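Local coordinates for bifunctional protein PutA (Bdellovibrio bacteriovorus, PDB 5UR2) that probably converts proline to glutamate in two oxidation steps, using an FAD-dependent proline dehydrogenase and an NAD-dependent glutamate semialdehyde dehydrogenase, at residues Asn194-Thr200 against Phe235-Glu241; Thr249-Phe253 against Phe268-Ile272; Pro296-Val302 against Phe347-Ala353. All blocks are in the same frame, centred on the assembly; numbering follows the deposited sequence.

Interaction 1. Residues Asn194-Thr200 against Phe235-Glu241; sequences NVSVKMT and FVNLDME. With P5F (N-propargylglycine-modified flavin adenine dinucleotide), chain F.
The carboxamide of Asn-194 lies beside the ring of Phe-235, the two planes only 15° apart and the side chains pointing the same way. Asn-194 ND2 reaches Phe-235 CD1 at 3.1 Å, approaching the ring obliquely, while OD1 is hydrogen-bonded to Thr-141 OG1. Trp-298 meets the same ring edge-to-face, which places two aromatic rings together on the inner face of the sheet. Behind these groups, parallel strands exchange backbone bonds: Val-195 N donates to Phe-235 O (2.8 Å), Asn-237 N to Val-195 O, Val-197 N to Asn-237 O and Asp-239 N to Val-197 O. Val-197 CG2 packs on Val-236 CG1 at 4.1 Å on the other face, where branched aliphatic residues suit the layer beneath helix 211-232. Strand, helix and strand form one beta-alpha-beta unit of the proline dehydrogenase TIM barrel, and the C-terminal ends of its strands carry the flavin site. There Lys-198, its chain bent at chi2 (84°), brings NZ to a covalent bond with C23 of the propargylglycine-modified flavin (1.4 Å). Asp-239 OD2 sits 2.9 Å from Lys-198 NZ, and its other oxygen, OD1, forms a salt bridge with Arg-300. The backbone of Met-240 grips the flavin twice: N donates to O4, and O accepts from N3 at 2.8 Å. Glu-241 approaches Thr-200 from the opposite direction, with OE1 using its syn lone pair to take the bond from Thr-200 N (3.1 Å). Glu-241 OE2 accepts from Thr-200 OG1, though the modelled 2.5 Å is very short and its exact length doubtful.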
# COMPACT_ATOMS: atom_id res chain seq x y z
N ASN B 194 62.58 -10.31 0.96
CA ASN B 194 61.61 -9.24 0.81
C ASN B 194 60.31 -9.72 1.44
O ASN B 194 59.81 -10.79 1.06
CB ASN B 194 61.44 -8.90 -0.68
CG ASN B 194 60.57 -7.66 -0.94
OD1 ASN B 194 59.44 -7.56 -0.44
ND2 ASN B 194 61.08 -6.74 -1.76
N VAL B 195 59.78 -8.99 2.42
CA VAL B 195 58.53 -9.39 3.05
C VAL B 195 57.52 -8.26 2.93
O VAL B 195 57.88 -7.07 2.90
CB VAL B 195 58.70 -9.83 4.53
CG1 VAL B 195 59.82 -10.85 4.67
CG2 VAL B 195 58.89 -8.63 5.47
N SER B 196 56.25 -8.64 2.80
CA SER B 196 55.13 -7.72 2.72
C SER B 196 54.28 -7.86 3.96
O SER B 196 54.02 -8.98 4.41
CB SER B 196 54.27 -7.98 1.48
OG SER B 196 54.99 -7.68 0.30
N VAL B 197 53.83 -6.72 4.48
CA VAL B 197 53.12 -6.60 5.74
C VAL B 197 51.76 -5.93 5.57
O VAL B 197 51.65 -4.90 4.89
CB VAL B 197 53.97 -5.81 6.76
CG1 VAL B 197 53.24 -5.68 8.10
CG2 VAL B 197 55.32 -6.48 6.96
N LYS B 198 50.73 -6.48 6.20
CA LYS B 198 49.37 -5.92 6.16
C LYS B 198 49.20 -5.12 7.43
O LYS B 198 49.29 -5.68 8.56
CB LYS B 198 48.31 -7.00 5.98
CG LYS B 198 47.50 -7.10 4.69
CD LYS B 198 48.02 -7.84 3.47
CE LYS B 198 47.52 -7.38 2.11
NZ LYS B 198 48.04 -8.01 0.89
N MET B 199 48.98 -3.82 7.30
CA MET B 199 48.98 -2.94 8.47
C MET B 199 47.89 -3.27 9.49
O MET B 199 48.17 -3.40 10.68
CB MET B 199 48.81 -1.47 8.04
CG MET B 199 49.02 -0.49 9.20
SD MET B 199 48.69 1.23 8.80
CE MET B 199 46.91 1.19 8.52
N THR B 200 46.63 -3.42 9.05
CA THR B 200 45.57 -3.65 10.02
C THR B 200 45.68 -4.99 10.73
O THR B 200 44.98 -5.21 11.72
CB THR B 200 44.21 -3.53 9.36
OG1 THR B 200 44.02 -4.64 8.48
CG2 THR B 200 44.16 -2.21 8.60
N PHE B 235 64.18 -6.35 2.70
CA PHE B 235 63.21 -5.40 2.16
C PHE B 235 61.87 -5.60 2.86
O PHE B 235 61.36 -6.72 2.93
CB PHE B 235 63.07 -5.59 0.65
CG PHE B 235 62.38 -4.44 -0.04
CD1 PHE B 235 61.01 -4.23 0.11
CD2 PHE B 235 63.10 -3.58 -0.85
CE1 PHE B 235 60.37 -3.17 -0.52
CE2 PHE B 235 62.47 -2.51 -1.48
CZ PHE B 235 61.09 -2.31 -1.32
N VAL B 236 61.29 -4.51 3.36
CA VAL B 236 59.98 -4.56 4.02
C VAL B 236 59.02 -3.67 3.24
O VAL B 236 59.25 -2.46 3.10
CB VAL B 236 60.05 -4.13 5.49
CG1 VAL B 236 58.69 -4.36 6.14
CG2 VAL B 236 61.11 -4.93 6.20
N ASN B 237 57.95 -4.28 2.73
CA ASN B 237 56.93 -3.60 1.96
C ASN B 237 55.63 -3.55 2.76
O ASN B 237 55.20 -4.57 3.30
CB ASN B 237 56.70 -4.31 0.62
CG ASN B 237 55.93 -3.45 -0.36
OD1 ASN B 237 54.71 -3.35 -0.27
ND2 ASN B 237 56.65 -2.81 -1.28
N LEU B 238 55.03 -2.37 2.84
CA LEU B 238 53.75 -2.19 3.51
C LEU B 238 52.66 -2.26 2.45
O LEU B 238 52.68 -1.46 1.51
CB LEU B 238 53.70 -0.86 4.27
CG LEU B 238 52.47 -0.63 5.17
CD1 LEU B 238 52.41 -1.72 6.24
CD2 LEU B 238 52.48 0.75 5.81
N ASP B 239 51.77 -3.25 2.56
CA ASP B 239 50.69 -3.38 1.60
C ASP B 239 49.67 -2.26 1.79
O ASP B 239 49.68 -1.52 2.78
CB ASP B 239 50.01 -4.75 1.68
CG ASP B 239 50.89 -5.89 1.10
OD1 ASP B 239 51.77 -5.62 0.26
OD2 ASP B 239 50.67 -7.06 1.46
N MET B 240 48.77 -2.14 0.82
CA MET B 240 47.67 -1.18 0.90
C MET B 240 46.36 -1.93 0.89
O MET B 240 46.09 -2.70 -0.04
CB MET B 240 47.69 -0.17 -0.24
CG MET B 240 46.66 0.92 -0.03
SD MET B 240 46.97 1.88 1.45
CE MET B 240 48.34 2.88 0.84
N GLU B 241 45.56 -1.69 1.92
CA GLU B 241 44.27 -2.36 2.09
C GLU B 241 43.15 -1.47 1.57
O GLU B 241 43.36 -0.67 0.65
CB GLU B 241 44.08 -2.75 3.56
CG GLU B 241 45.12 -3.77 4.02
CD GLU B 241 45.30 -3.81 5.54
OE1 GLU B 241 45.90 -2.86 6.08
OE2 GLU B 241 44.87 -4.80 6.18
PA P5F F . 44.04 -5.96 -15.28
O1A P5F F . 44.78 -5.17 -16.41
O2A P5F F . 43.03 -6.91 -15.67
O5B P5F F . 43.26 -5.11 -14.31
C5B P5F F . 42.24 -5.58 -13.44
C4B P5F F . 41.95 -4.48 -12.40
O4B P5F F . 41.25 -3.38 -12.91
C3B P5F F . 41.15 -4.89 -11.19
O3B P5F F . 41.90 -5.59 -10.27
C2B P5F F . 40.68 -3.59 -10.67
O2B P5F F . 41.69 -3.01 -9.93
C1B P5F F . 40.47 -2.80 -11.91
N9A P5F F . 39.11 -2.77 -12.37
C8A P5F F . 38.30 -3.85 -12.71
N7A P5F F . 37.11 -3.39 -13.12
C5A P5F F . 37.10 -1.99 -13.07
C6A P5F F . 36.17 -1.00 -13.35
N6A P5F F . 34.86 -1.34 -13.82
N1A P5F F . 36.48 0.30 -13.17
C2A P5F F . 37.70 0.67 -12.73
N3A P5F F . 38.63 -0.28 -12.43
C4A P5F F . 38.38 -1.58 -12.58
N1 P5F F . 46.00 -4.85 -4.72
C2 P5F F . 45.76 -3.92 -3.64
O2 P5F F . 44.61 -3.16 -3.69
N3 P5F F . 46.68 -3.78 -2.56
C4 P5F F . 47.87 -4.55 -2.49
O4 P5F F . 48.74 -4.36 -1.40
C4X P5F F . 48.13 -5.54 -3.62
N5 P5F F . 49.25 -6.47 -3.58
C5X P5F F . 49.65 -7.05 -4.88
C6 P5F F . 51.05 -7.55 -5.07
C7 P5F F . 51.46 -8.03 -6.34
C7M P5F F . 52.88 -8.53 -6.52
C8 P5F F . 50.55 -8.03 -7.44
C8M P5F F . 50.96 -8.53 -8.80
C9 P5F F . 49.23 -7.56 -7.27
C9A P5F F . 48.79 -7.06 -5.93
N10 P5F F . 47.42 -6.55 -5.76
C10 P5F F . 47.21 -5.65 -4.67
C1' P5F F . 46.35 -6.78 -6.77
C2' P5F F . 46.40 -5.77 -7.92
O2' P5F F . 46.07 -4.53 -7.43
C3' P5F F . 45.50 -6.11 -9.11
O3' P5F F . 44.19 -6.11 -8.68
C4' P5F F . 45.78 -7.46 -9.76
O4' P5F F . 47.12 -7.74 -9.57
C5' P5F F . 45.33 -7.58 -11.23
O5' P5F F . 45.57 -6.42 -12.00
P P5F F . 46.13 -6.40 -13.53
O1P P5F F . 46.96 -5.15 -14.00
O2P P5F F . 46.82 -7.81 -13.59
O3P P5F F . 44.81 -6.88 -14.39
C21 P5F F . 48.32 -7.86 -1.56
C22 P5F F . 48.90 -7.14 -2.55
C23 P5F F . 47.97 -7.22 -0.21

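Interaction 2. Residues Thr249-Phe253 against Phe268-Ile272; sequences TLEVF and FGIVI. With P5F (N-propargylglycine-modified flavin adenine dinucleotide), chain F.
The helical turn Thr-249 to Phe-253 runs nearly antiparallel to strand 268-272, at 167° between their directions and 9.9 Å at the closest approach of the axes, and no hydrogen bond links them. Side chains therefore carry the contact, with Ile-270 at its centre. Its CB sits over one face of the Phe-253 ring, 3.6 Å from the centroid and 12° off the normal, a CH-pi contact. Phe-253 holds CG anti to its backbone N (chi1 177°), which carries the ring down from the helix onto the strand. Phe-253 CE1 then comes within 3.4 Å of Gly-269 O, and Phe-297 adds an edge-to-face ring contact. The CG1 arm of Ile-270 extends toward the preceding helical turn: its CD1 touches Thr-249 CG2 at 3.9 Å, while the Leu-250 side chain crosses that of Ile-270 at about a right angle, its CD2 3.8 Å from Ile-270 CG1. The same Leu-250 methyl reaches Ile-272 CD1 (4.1 Å). Thr-249 can offer a methyl to this apolar layer because its OG1 is hydrogen-bonded to the carbonyl O of Val-245, just ahead of the helix. Between the two isoleucines, Val-271 points the other way, into the barrel, where CG2 lies 3.7 Å from O4 of the modified flavin. This alternation, with bulky aliphatic residues outward under a helix and a pocket residue inward, is characteristic of a beta-alpha-beta unit in a TIM barrel, here strand 235-238, helix 246-257 and strand 268-273.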
# COMPACT_ATOMS: atom_id res chain seq x y z
N THR B 249 47.18 4.66 6.28
CA THR B 249 48.36 3.88 5.94
C THR B 249 49.49 4.76 5.42
O THR B 249 50.66 4.54 5.72
CB THR B 249 47.99 2.79 4.93
OG1 THR B 249 46.94 1.99 5.48
CG2 THR B 249 49.20 1.89 4.63
N LEU B 250 49.14 5.77 4.61
CA LEU B 250 50.17 6.63 4.06
C LEU B 250 50.83 7.49 5.14
O LEU B 250 52.05 7.68 5.13
CB LEU B 250 49.57 7.50 2.95
CG LEU B 250 49.15 6.67 1.72
CD1 LEU B 250 48.59 7.56 0.62
CD2 LEU B 250 50.31 5.83 1.21
N GLU B 251 50.04 8.03 6.09
CA GLU B 251 50.62 8.76 7.20
C GLU B 251 51.48 7.85 8.08
O GLU B 251 52.57 8.23 8.50
CB GLU B 251 49.52 9.43 8.04
CG GLU B 251 48.81 10.54 7.30
CD GLU B 251 47.93 11.38 8.19
OE1 GLU B 251 47.95 11.20 9.43
OE2 GLU B 251 47.20 12.22 7.64
N VAL B 252 51.00 6.64 8.36
CA VAL B 252 51.78 5.70 9.15
C VAL B 252 53.13 5.45 8.49
O VAL B 252 54.19 5.55 9.12
CB VAL B 252 50.98 4.40 9.36
CG1 VAL B 252 51.85 3.29 9.89
CG2 VAL B 252 49.77 4.65 10.27
N PHE B 253 53.11 5.15 7.19
CA PHE B 253 54.32 4.77 6.47
C PHE B 253 55.31 5.92 6.38
O PHE B 253 56.50 5.75 6.67
CB PHE B 253 53.95 4.27 5.07
CG PHE B 253 55.13 3.94 4.23
CD1 PHE B 253 55.80 2.72 4.39
CD2 PHE B 253 55.57 4.82 3.24
CE1 PHE B 253 56.89 2.40 3.59
CE2 PHE B 253 56.66 4.50 2.45
CZ PHE B 253 57.32 3.29 2.62
N PHE B 268 62.47 0.07 2.01
CA PHE B 268 61.09 0.07 2.47
C PHE B 268 60.21 0.43 1.29
O PHE B 268 60.60 1.25 0.45
CB PHE B 268 60.86 1.08 3.60
CG PHE B 268 61.57 0.76 4.89
CD1 PHE B 268 61.49 -0.51 5.45
CD2 PHE B 268 62.28 1.73 5.57
CE1 PHE B 268 62.11 -0.79 6.66
CE2 PHE B 268 62.90 1.46 6.77
CZ PHE B 268 62.82 0.20 7.32
N GLY B 269 59.02 -0.17 1.21
CA GLY B 269 58.11 0.12 0.13
C GLY B 269 56.68 0.25 0.61
O GLY B 269 56.29 -0.32 1.64
N ILE B 270 55.90 0.98 -0.18
CA ILE B 270 54.48 1.22 0.07
C ILE B 270 53.74 0.96 -1.24
O ILE B 270 54.29 1.15 -2.34
CB ILE B 270 54.23 2.67 0.60
CG1 ILE B 270 52.75 2.95 0.93
CG2 ILE B 270 54.69 3.69 -0.42
CD1 ILE B 270 52.20 2.30 2.16
N VAL B 271 52.49 0.48 -1.12
CA VAL B 271 51.65 0.21 -2.28
C VAL B 271 50.76 1.40 -2.58
O VAL B 271 50.16 2.00 -1.68
CB VAL B 271 50.81 -1.06 -2.05
CG1 VAL B 271 49.78 -1.20 -3.16
CG2 VAL B 271 51.71 -2.30 -2.03
N ILE B 272 50.63 1.73 -3.87
CA ILE B 272 49.65 2.68 -4.35
C ILE B 272 48.75 1.98 -5.36
O ILE B 272 49.24 1.24 -6.23
CB ILE B 272 50.34 3.92 -4.96
CG1 ILE B 272 50.99 4.78 -3.86
CG2 ILE B 272 49.34 4.75 -5.77
CD1 ILE B 272 49.99 5.40 -2.89
PA P5F F . 44.04 -5.96 -15.28
O1A P5F F . 44.78 -5.17 -16.41
O2A P5F F . 43.03 -6.91 -15.67
O5B P5F F . 43.26 -5.11 -14.31
C5B P5F F . 42.24 -5.58 -13.44
C4B P5F F . 41.95 -4.48 -12.40
O4B P5F F . 41.25 -3.38 -12.91
C3B P5F F . 41.15 -4.89 -11.19
O3B P5F F . 41.90 -5.59 -10.27
C2B P5F F . 40.68 -3.59 -10.67
O2B P5F F . 41.69 -3.01 -9.93
C1B P5F F . 40.47 -2.80 -11.91
N9A P5F F . 39.11 -2.77 -12.37
C8A P5F F . 38.30 -3.85 -12.71
N7A P5F F . 37.11 -3.39 -13.12
C5A P5F F . 37.10 -1.99 -13.07
C6A P5F F . 36.17 -1.00 -13.35
N6A P5F F . 34.86 -1.34 -13.82
N1A P5F F . 36.48 0.30 -13.17
C2A P5F F . 37.70 0.67 -12.73
N3A P5F F . 38.63 -0.28 -12.43
C4A P5F F . 38.38 -1.58 -12.58
N1 P5F F . 46.00 -4.85 -4.72
C2 P5F F . 45.76 -3.92 -3.64
O2 P5F F . 44.61 -3.16 -3.69
N3 P5F F . 46.68 -3.78 -2.56
C4 P5F F . 47.87 -4.55 -2.49
O4 P5F F . 48.74 -4.36 -1.40
C4X P5F F . 48.13 -5.54 -3.62
N5 P5F F . 49.25 -6.47 -3.58
C5X P5F F . 49.65 -7.05 -4.88
C6 P5F F . 51.05 -7.55 -5.07
C7 P5F F . 51.46 -8.03 -6.34
C7M P5F F . 52.88 -8.53 -6.52
C8 P5F F . 50.55 -8.03 -7.44
C8M P5F F . 50.96 -8.53 -8.80
C9 P5F F . 49.23 -7.56 -7.27
C9A P5F F . 48.79 -7.06 -5.93
N10 P5F F . 47.42 -6.55 -5.76
C10 P5F F . 47.21 -5.65 -4.67
C1' P5F F . 46.35 -6.78 -6.77
C2' P5F F . 46.40 -5.77 -7.92
O2' P5F F . 46.07 -4.53 -7.43
C3' P5F F . 45.50 -6.11 -9.11
O3' P5F F . 44.19 -6.11 -8.68
C4' P5F F . 45.78 -7.46 -9.76
O4' P5F F . 47.12 -7.74 -9.57
C5' P5F F . 45.33 -7.58 -11.23
O5' P5F F . 45.57 -6.42 -12.00
P P5F F . 46.13 -6.40 -13.53
O1P P5F F . 46.96 -5.15 -14.00
O2P P5F F . 46.82 -7.81 -13.59
O3P P5F F . 44.81 -6.88 -14.39
C21 P5F F . 48.32 -7.86 -1.56
C22 P5F F . 48.90 -7.14 -2.55
C23 P5F F . 47.97 -7.22 -0.21

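Interaction 3. Residues Pro296-Val302 against Phe347-Ala353; sequences PFWVRLV and FIRPAFA. With P5F (N-propargylglycine-modified flavin adenine dinucleotide), chain F.
Neighbouring parallel strands of the proline dehydrogenase barrel meet here, and their most extensive side-chain contact is Trp-298 beside Arg-349. Arg-349 CB rests over the indole six-membered ring, 3.4 Å from its centroid, as a CH-pi contact. Bends at chi2 (-68°) and chi3 (-63°) bring the guanidinium round beyond the benzo edge, where one of its faces is covered by Trp-298 CZ2; Arg-349 NH2 is 3.6 Å from Trp-298 CH2 and the planes are 41° apart. The charge is met by a salt bridge from NH1 to Asp-185, while NH2 bonds to Ala-376 O. Ala-351 CB touches the indole edge, its small size suiting a place beside so large a ring. Five backbone bonds join the strands, alternating in the parallel pattern of the TIM barrel, from Arg-349 N to Phe-297 O through to Ala-353 N to Leu-301 O (3.0 Å). On the helix-facing side, Ile-348 CD1 packs against Val-299 CG2 at 3.5 Å. At the C-terminal ends of the strands, Val-302 CG1 meets Ala-353 CB (3.7 Å), and both residues border the modified flavin: Val-302 CB is 3.2 Å from O2' and Ala-353 CB lies near C8M. Arg-300 brings NH1 close to flavin C6, with NH2 hydrogen-bonded to Ser-196 OG.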
# COMPACT_ATOMS: atom_id res chain seq x y z
N PRO B 296 65.81 7.54 -1.09
CA PRO B 296 64.68 6.95 -1.81
C PRO B 296 64.01 5.83 -1.01
O PRO B 296 64.57 5.25 -0.08
CB PRO B 296 65.32 6.41 -3.10
CG PRO B 296 66.62 7.21 -3.24
CD PRO B 296 67.08 7.43 -1.84
N PHE B 297 62.75 5.59 -1.36
CA PHE B 297 62.04 4.38 -0.99
C PHE B 297 61.26 3.92 -2.23
O PHE B 297 61.28 4.59 -3.27
CB PHE B 297 61.13 4.62 0.21
CG PHE B 297 60.07 5.65 -0.03
CD1 PHE B 297 60.33 6.99 0.18
CD2 PHE B 297 58.81 5.27 -0.50
CE1 PHE B 297 59.35 7.94 -0.06
CE2 PHE B 297 57.83 6.22 -0.75
CZ PHE B 297 58.10 7.56 -0.53
N TRP B 298 60.55 2.81 -2.11
CA TRP B 298 59.90 2.18 -3.25
C TRP B 298 58.38 2.35 -3.21
O TRP B 298 57.77 2.39 -2.14
CB TRP B 298 60.24 0.68 -3.29
CG TRP B 298 61.63 0.44 -3.72
CD1 TRP B 298 62.76 0.70 -3.01
CD2 TRP B 298 62.06 -0.12 -4.97
NE1 TRP B 298 63.86 0.33 -3.73
CE2 TRP B 298 63.46 -0.17 -4.94
CE3 TRP B 298 61.39 -0.58 -6.11
CZ2 TRP B 298 64.22 -0.66 -6.01
CZ3 TRP B 298 62.14 -1.07 -7.17
CH2 TRP B 298 63.54 -1.10 -7.11
N VAL B 299 57.78 2.45 -4.40
CA VAL B 299 56.33 2.40 -4.57
C VAL B 299 56.00 1.18 -5.41
O VAL B 299 56.47 1.05 -6.55
CB VAL B 299 55.78 3.67 -5.22
CG1 VAL B 299 54.29 3.48 -5.52
CG2 VAL B 299 55.97 4.84 -4.31
N ARG B 300 55.21 0.26 -4.86
CA ARG B 300 54.70 -0.86 -5.66
C ARG B 300 53.37 -0.43 -6.25
O ARG B 300 52.37 -0.31 -5.54
CB ARG B 300 54.54 -2.13 -4.82
CG ARG B 300 53.92 -3.27 -5.62
CD ARG B 300 53.38 -4.34 -4.72
NE ARG B 300 54.43 -5.01 -3.95
CZ ARG B 300 54.19 -5.73 -2.86
NH1 ARG B 300 52.94 -5.85 -2.42
NH2 ARG B 300 55.19 -6.31 -2.21
N LEU B 301 53.35 -0.19 -7.56
CA LEU B 301 52.17 0.34 -8.21
C LEU B 301 51.30 -0.83 -8.66
O LEU B 301 51.75 -1.67 -9.44
CB LEU B 301 52.57 1.24 -9.37
CG LEU B 301 51.47 2.04 -10.07
CD1 LEU B 301 50.80 3.05 -9.12
CD2 LEU B 301 52.05 2.74 -11.30
N VAL B 302 50.08 -0.91 -8.12
CA VAL B 302 49.12 -1.94 -8.48
C VAL B 302 47.89 -1.24 -9.03
O VAL B 302 47.80 -0.02 -9.02
CB VAL B 302 48.74 -2.85 -7.29
CG1 VAL B 302 49.98 -3.36 -6.58
CG2 VAL B 302 47.84 -2.12 -6.29
N PHE B 347 64.53 9.90 -7.10
CA PHE B 347 64.07 10.09 -5.73
C PHE B 347 63.25 8.94 -5.20
O PHE B 347 63.19 8.74 -3.97
CB PHE B 347 63.22 11.36 -5.62
CG PHE B 347 63.90 12.61 -6.08
CD1 PHE B 347 64.95 13.15 -5.35
CD2 PHE B 347 63.50 13.25 -7.24
CE1 PHE B 347 65.58 14.31 -5.76
CE2 PHE B 347 64.13 14.42 -7.66
CZ PHE B 347 65.17 14.95 -6.92
N ILE B 348 62.55 8.21 -6.07
CA ILE B 348 61.56 7.23 -5.66
C ILE B 348 61.57 6.11 -6.68
O ILE B 348 61.72 6.35 -7.88
CB ILE B 348 60.19 7.93 -5.51
CG1 ILE B 348 59.16 7.05 -4.79
CG2 ILE B 348 59.69 8.48 -6.87
CD1 ILE B 348 57.88 7.82 -4.42
N ARG B 349 61.44 4.86 -6.21
CA ARG B 349 61.66 3.71 -7.09
C ARG B 349 60.34 3.00 -7.35
O ARG B 349 59.68 2.53 -6.41
CB ARG B 349 62.68 2.75 -6.48
CG ARG B 349 64.09 3.35 -6.36
CD ARG B 349 64.76 3.60 -7.73
NE ARG B 349 64.98 2.35 -8.48
CZ ARG B 349 66.02 1.54 -8.30
NH1 ARG B 349 66.95 1.83 -7.40
NH2 ARG B 349 66.13 0.43 -9.02
N PRO B 350 59.88 2.95 -8.60
CA PRO B 350 58.66 2.20 -8.91
C PRO B 350 58.94 0.72 -9.11
O PRO B 350 59.98 0.32 -9.64
CB PRO B 350 58.18 2.84 -10.21
CG PRO B 350 59.48 3.23 -10.89
CD PRO B 350 60.42 3.65 -9.79
N ALA B 351 57.98 -0.09 -8.68
CA ALA B 351 57.88 -1.48 -9.08
C ALA B 351 56.49 -1.67 -9.67
O ALA B 351 55.51 -1.20 -9.10
CB ALA B 351 58.14 -2.42 -7.90
N PHE B 352 56.41 -2.33 -10.83
CA PHE B 352 55.17 -2.41 -11.60
C PHE B 352 54.53 -3.78 -11.42
O PHE B 352 55.03 -4.78 -11.93
CB PHE B 352 55.43 -2.10 -13.08
CG PHE B 352 55.90 -0.70 -13.31
CD1 PHE B 352 55.19 0.36 -12.79
CD2 PHE B 352 57.07 -0.45 -13.99
CE1 PHE B 352 55.62 1.65 -12.96
CE2 PHE B 352 57.51 0.85 -14.18
CZ PHE B 352 56.79 1.91 -13.67
N ALA B 353 53.44 -3.81 -10.66
CA ALA B 353 52.72 -5.05 -10.38
C ALA B 353 51.53 -5.13 -11.33
O ALA B 353 50.58 -4.36 -11.19
CB ALA B 353 52.26 -5.09 -8.93
PA P5F F . 44.04 -5.96 -15.28
O1A P5F F . 44.78 -5.17 -16.41
O2A P5F F . 43.03 -6.91 -15.67
O5B P5F F . 43.26 -5.11 -14.31
C5B P5F F . 42.24 -5.58 -13.44
C4B P5F F . 41.95 -4.48 -12.40
O4B P5F F . 41.25 -3.38 -12.91
C3B P5F F . 41.15 -4.89 -11.19
O3B P5F F . 41.90 -5.59 -10.27
C2B P5F F . 40.68 -3.59 -10.67
O2B P5F F . 41.69 -3.01 -9.93
C1B P5F F . 40.47 -2.80 -11.91
N9A P5F F . 39.11 -2.77 -12.37
C8A P5F F . 38.30 -3.85 -12.71
N7A P5F F . 37.11 -3.39 -13.12
C5A P5F F . 37.10 -1.99 -13.07
C6A P5F F . 36.17 -1.00 -13.35
N6A P5F F . 34.86 -1.34 -13.82
N1A P5F F . 36.48 0.30 -13.17
C2A P5F F . 37.70 0.67 -12.73
N3A P5F F . 38.63 -0.28 -12.43
C4A P5F F . 38.38 -1.58 -12.58
N1 P5F F . 46.00 -4.85 -4.72
C2 P5F F . 45.76 -3.92 -3.64
O2 P5F F . 44.61 -3.16 -3.69
N3 P5F F . 46.68 -3.78 -2.56
C4 P5F F . 47.87 -4.55 -2.49
O4 P5F F . 48.74 -4.36 -1.40
C4X P5F F . 48.13 -5.54 -3.62
N5 P5F F . 49.25 -6.47 -3.58
C5X P5F F . 49.65 -7.05 -4.88
C6 P5F F . 51.05 -7.55 -5.07
C7 P5F F . 51.46 -8.03 -6.34
C7M P5F F . 52.88 -8.53 -6.52
C8 P5F F . 50.55 -8.03 -7.44
C8M P5F F . 50.96 -8.53 -8.80
C9 P5F F . 49.23 -7.56 -7.27
C9A P5F F . 48.79 -7.06 -5.93
N10 P5F F . 47.42 -6.55 -5.76
C10 P5F F . 47.21 -5.65 -4.67
C1' P5F F . 46.35 -6.78 -6.77
C2' P5F F . 46.40 -5.77 -7.92
O2' P5F F . 46.07 -4.53 -7.43
C3' P5F F . 45.50 -6.11 -9.11
O3' P5F F . 44.19 -6.11 -8.68
C4' P5F F . 45.78 -7.46 -9.76
O4' P5F F . 47.12 -7.74 -9.57
C5' P5F F . 45.33 -7.58 -11.23
O5' P5F F . 45.57 -6.42 -12.00
P P5F F . 46.13 -6.40 -13.53
O1P P5F F . 46.96 -5.15 -14.00
O2P P5F F . 46.82 -7.81 -13.59
O3P P5F F . 44.81 -6.88 -14.39
C21 P5F F . 48.32 -7.86 -1.56
C22 P5F F . 48.90 -7.14 -2.55
C23 P5F F . 47.97 -7.22 -0.21

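How the interactions relate
All three contacts are buried and belong to the same eight-stranded barrel. Interactions 1 and 3 pair adjacent strands through parallel backbone bonds, whereas interaction 2 lays a helix on a strand mainly by apolar side-chain contacts, with no hydrogen bond across it. Strand 268-273 lies between the other two: Leu-238 N and Gly-269 O form a probable hydrogen bond (2.7 Å) on one side, and Arg-300 N and Ile-270 O another on the opposite side. Each contact also reaches the flavin, but differently. Interaction 1 supplies the covalent link and polar backbone bonds, interaction 2 a single valine, and interaction 3 nonpolar and arginine surface. The centres of interactions 1 and 3 are about 13 Å apart.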